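Local atomic coordinates of NADP-dependent glyceraldehyde-3-phosphate dehydrogenase (Bacillus halodurans, PDB entry 3PRL), a protein that probably oxidises glyceraldehyde 3-phosphate to 3-phosphoglycerate without phosphorylation, with NADP+ as the electron acceptor, as a member of the aldehyde dehydrogenase family. Residues D[267-271]-D[302-306]. Sequence-based numbering, arbitrary orientation.
Sequences IVLDD and QDSVA
Val268 O accepts a nearly straight hydrogen bond from Gln302 N at 2.9 Å, where two parallel strands run out together; the donor stands close to the line of the carbonyl (C=O...N 173°). This inner end is the buried part. Val268, a branched residue suited to a strand, has its side chain against Val299 and Val301 of the adjoining strand, while Leu269 packs on Ile429 and brings CD2 to 4.0 Å from Gln302 OE1. Strands 264-268 and 296-302 are neighbours in the parallel part of the catalytic-domain sheet of the aldehyde dehydrogenase fold, linked by a beta-alpha-beta connection that includes helix 274-286; the first passes into a loop here, the second leads on to helix 303-317. Beyond the last bond, toward the solvent edge, the chains meet through side chains. Val305 spreads both methyls over the turning backbone, CG1 lying 3.4 Å from Asp270 O and CG2 3.9 Å from Leu269 O. Gln302 lays its amide alongside Asp270, NE2 3.1 Å from Asp270 CB, because its chain runs on extended from a CG placed opposite the backbone N (chi1 -151°). Cutting Gln302 back to an alanine is likely to uncover the flank of Asp270 and leave Ser304 OG without its weak bond from Gln302 NE2 (2.7 Å). The charged Asp270 and the small hydroxyl residue Ser304 suit the exposed outer side, where Ser304 OG approaches Asp270 CB at 3.6 Å.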
ATOM      1  N   ILE D 267      23.940  12.327  21.197  1.00 31.51           N
ATOM      2  CA  ILE D 267      23.453  12.687  22.524  1.00 32.51           C
ATOM      3  C   ILE D 267      23.673  11.503  23.453  1.00 33.60           C
ATOM      4  O   ILE D 267      23.215  10.393  23.161  1.00 33.95           O
ATOM      5  CB  ILE D 267      21.973  13.114  22.477  1.00 31.96           C
ATOM      6  CG1 ILE D 267      21.811  14.263  21.459  1.00 30.06           C
ATOM      7  CG2 ILE D 267      21.481  13.488  23.868  1.00 31.24           C
ATOM      8  CD1 ILE D 267      20.409  14.842  21.328  1.00 31.30           C
ATOM      9  N   VAL D 268      24.402  11.746  24.545  1.00 34.00           N
ATOM     10  CA  VAL D 268      24.738  10.717  25.527  1.00 34.43           C
ATOM     11  C   VAL D 268      24.189  11.106  26.913  1.00 35.40           C
ATOM     12  O   VAL D 268      24.685  12.037  27.550  1.00 35.43           O
ATOM     13  CB  VAL D 268      26.266  10.462  25.575  1.00 34.68           C
ATOM     14  CG1 VAL D 268      26.562   9.095  26.153  1.00 33.48           C
ATOM     15  CG2 VAL D 268      26.889  10.576  24.175  1.00 32.47           C
ATOM     16  N   LEU D 269      23.132  10.416  27.345  1.00 36.07           N
ATOM     17  CA  LEU D 269      22.528  10.645  28.662  1.00 37.76           C
ATOM     18  C   LEU D 269      23.184   9.786  29.751  1.00 38.96           C
ATOM     19  O   LEU D 269      23.978   8.903  29.447  1.00 38.37           O
ATOM     20  CB  LEU D 269      21.008  10.414  28.624  1.00 37.80           C
ATOM     21  CG  LEU D 269      20.171  11.337  27.730  1.00 40.00           C
ATOM     22  CD1 LEU D 269      18.677  10.994  27.810  1.00 36.90           C
ATOM     23  CD2 LEU D 269      20.422  12.809  28.058  1.00 37.60           C
ATOM     24  N   ASP D 270      22.845  10.065  31.011  1.00 40.84           N
ATOM     25  CA  ASP D 270      23.451   9.409  32.190  1.00 43.03           C
ATOM     26  C   ASP D 270      23.389   7.869  32.188  1.00 43.74           C
ATOM     27  O   ASP D 270      24.369   7.199  32.546  1.00 44.64           O
ATOM     28  CB  ASP D 270      22.847  10.008  33.478  1.00 44.37           C
ATOM     29  CG  ASP D 270      22.913   9.071  34.688  1.00 46.55           C
ATOM     30  OD1 ASP D 270      23.784   8.174  34.754  1.00 45.53           O
ATOM     31  OD2 ASP D 270      22.081   9.258  35.605  1.00 45.93           O
ATOM     32  N   ASP D 271      22.244   7.322  31.793  1.00 43.46           N
ATOM     33  CA  ASP D 271      22.022   5.885  31.804  1.00 44.04           C
ATOM     34  C   ASP D 271      22.415   5.218  30.477  1.00 43.22           C
ATOM     35  O   ASP D 271      21.635   4.464  29.898  1.00 42.97           O
ATOM     36  CB  ASP D 271      20.555   5.586  32.157  1.00 44.50           C
ATOM     37  CG  ASP D 271      19.572   6.246  31.197  1.00 44.70           C
ATOM     38  OD1 ASP D 271      19.946   7.249  30.555  1.00 43.26           O
ATOM     39  OD2 ASP D 271      18.423   5.764  31.088  1.00 43.32           O
ATOM     40  N   GLN D 302      26.046  14.346  28.768  1.00 40.78           N
ATOM     41  CA  GLN D 302      25.636  14.787  30.099  1.00 42.87           C
ATOM     42  C   GLN D 302      26.840  14.862  31.034  1.00 44.16           C
ATOM     43  O   GLN D 302      27.747  14.036  30.942  1.00 44.16           O
ATOM     44  CB  GLN D 302      24.564  13.865  30.679  1.00 43.28           C
ATOM     45  CG  GLN D 302      23.633  14.580  31.631  1.00 46.15           C
ATOM     46  CD  GLN D 302      22.687  13.651  32.339  1.00 44.09           C
ATOM     47  OE1 GLN D 302      21.583  13.396  31.862  1.00 45.71           O
ATOM     48  NE2 GLN D 302      23.105  13.143  33.490  1.00 47.27           N
ATOM     49  N   ASP D 303      26.850  15.862  31.912  1.00 45.56           N
ATOM     50  CA  ASP D 303      27.984  16.084  32.821  1.00 47.13           C
ATOM     51  C   ASP D 303      28.335  14.899  33.734  1.00 47.31           C
ATOM     52  O   ASP D 303      29.515  14.573  33.893  1.00 47.91           O
ATOM     53  CB  ASP D 303      27.825  17.387  33.629  1.00 49.08           C
ATOM     54  CG  ASP D 303      26.419  17.578  34.190  1.00 50.75           C
ATOM     55  OD1 ASP D 303      26.053  16.914  35.190  1.00 49.87           O
ATOM     56  OD2 ASP D 303      25.687  18.426  33.637  1.00 48.89           O
ATOM     57  N   SER D 304      27.321  14.246  34.307  1.00 46.60           N
ATOM     58  CA  SER D 304      27.526  13.145  35.262  1.00 46.65           C
ATOM     59  C   SER D 304      28.283  11.930  34.696  1.00 45.61           C
ATOM     60  O   SER D 304      28.741  11.066  35.451  1.00 46.22           O
ATOM     61  CB  SER D 304      26.184  12.697  35.856  1.00 46.89           C
ATOM     62  OG  SER D 304      25.284  12.257  34.846  1.00 45.05           O
ATOM     63  N   VAL D 305      28.413  11.880  33.371  1.00 43.81           N
ATOM     64  CA  VAL D 305      29.023  10.743  32.674  1.00 42.63           C
ATOM     65  C   VAL D 305      30.106  11.167  31.680  1.00 41.80           C
ATOM     66  O   VAL D 305      30.727  10.317  31.039  1.00 41.20           O
ATOM     67  CB  VAL D 305      27.956   9.864  31.943  1.00 41.59           C
ATOM     68  CG1 VAL D 305      27.208   8.977  32.931  1.00 41.59           C
ATOM     69  CG2 VAL D 305      26.973  10.735  31.151  1.00 40.33           C
ATOM     70  N   ALA D 306      30.339  12.478  31.580  1.00 41.74           N
ATOM     71  CA  ALA D 306      31.217  13.060  30.559  1.00 41.24           C
ATOM     72  C   ALA D 306      32.640  12.520  30.589  1.00 41.64           C
ATOM     73  O   ALA D 306      33.161  12.084  29.564  1.00 40.44           O
ATOM     74  CB  ALA D 306      31.218  14.600  30.654  1.00 41.60           C
TER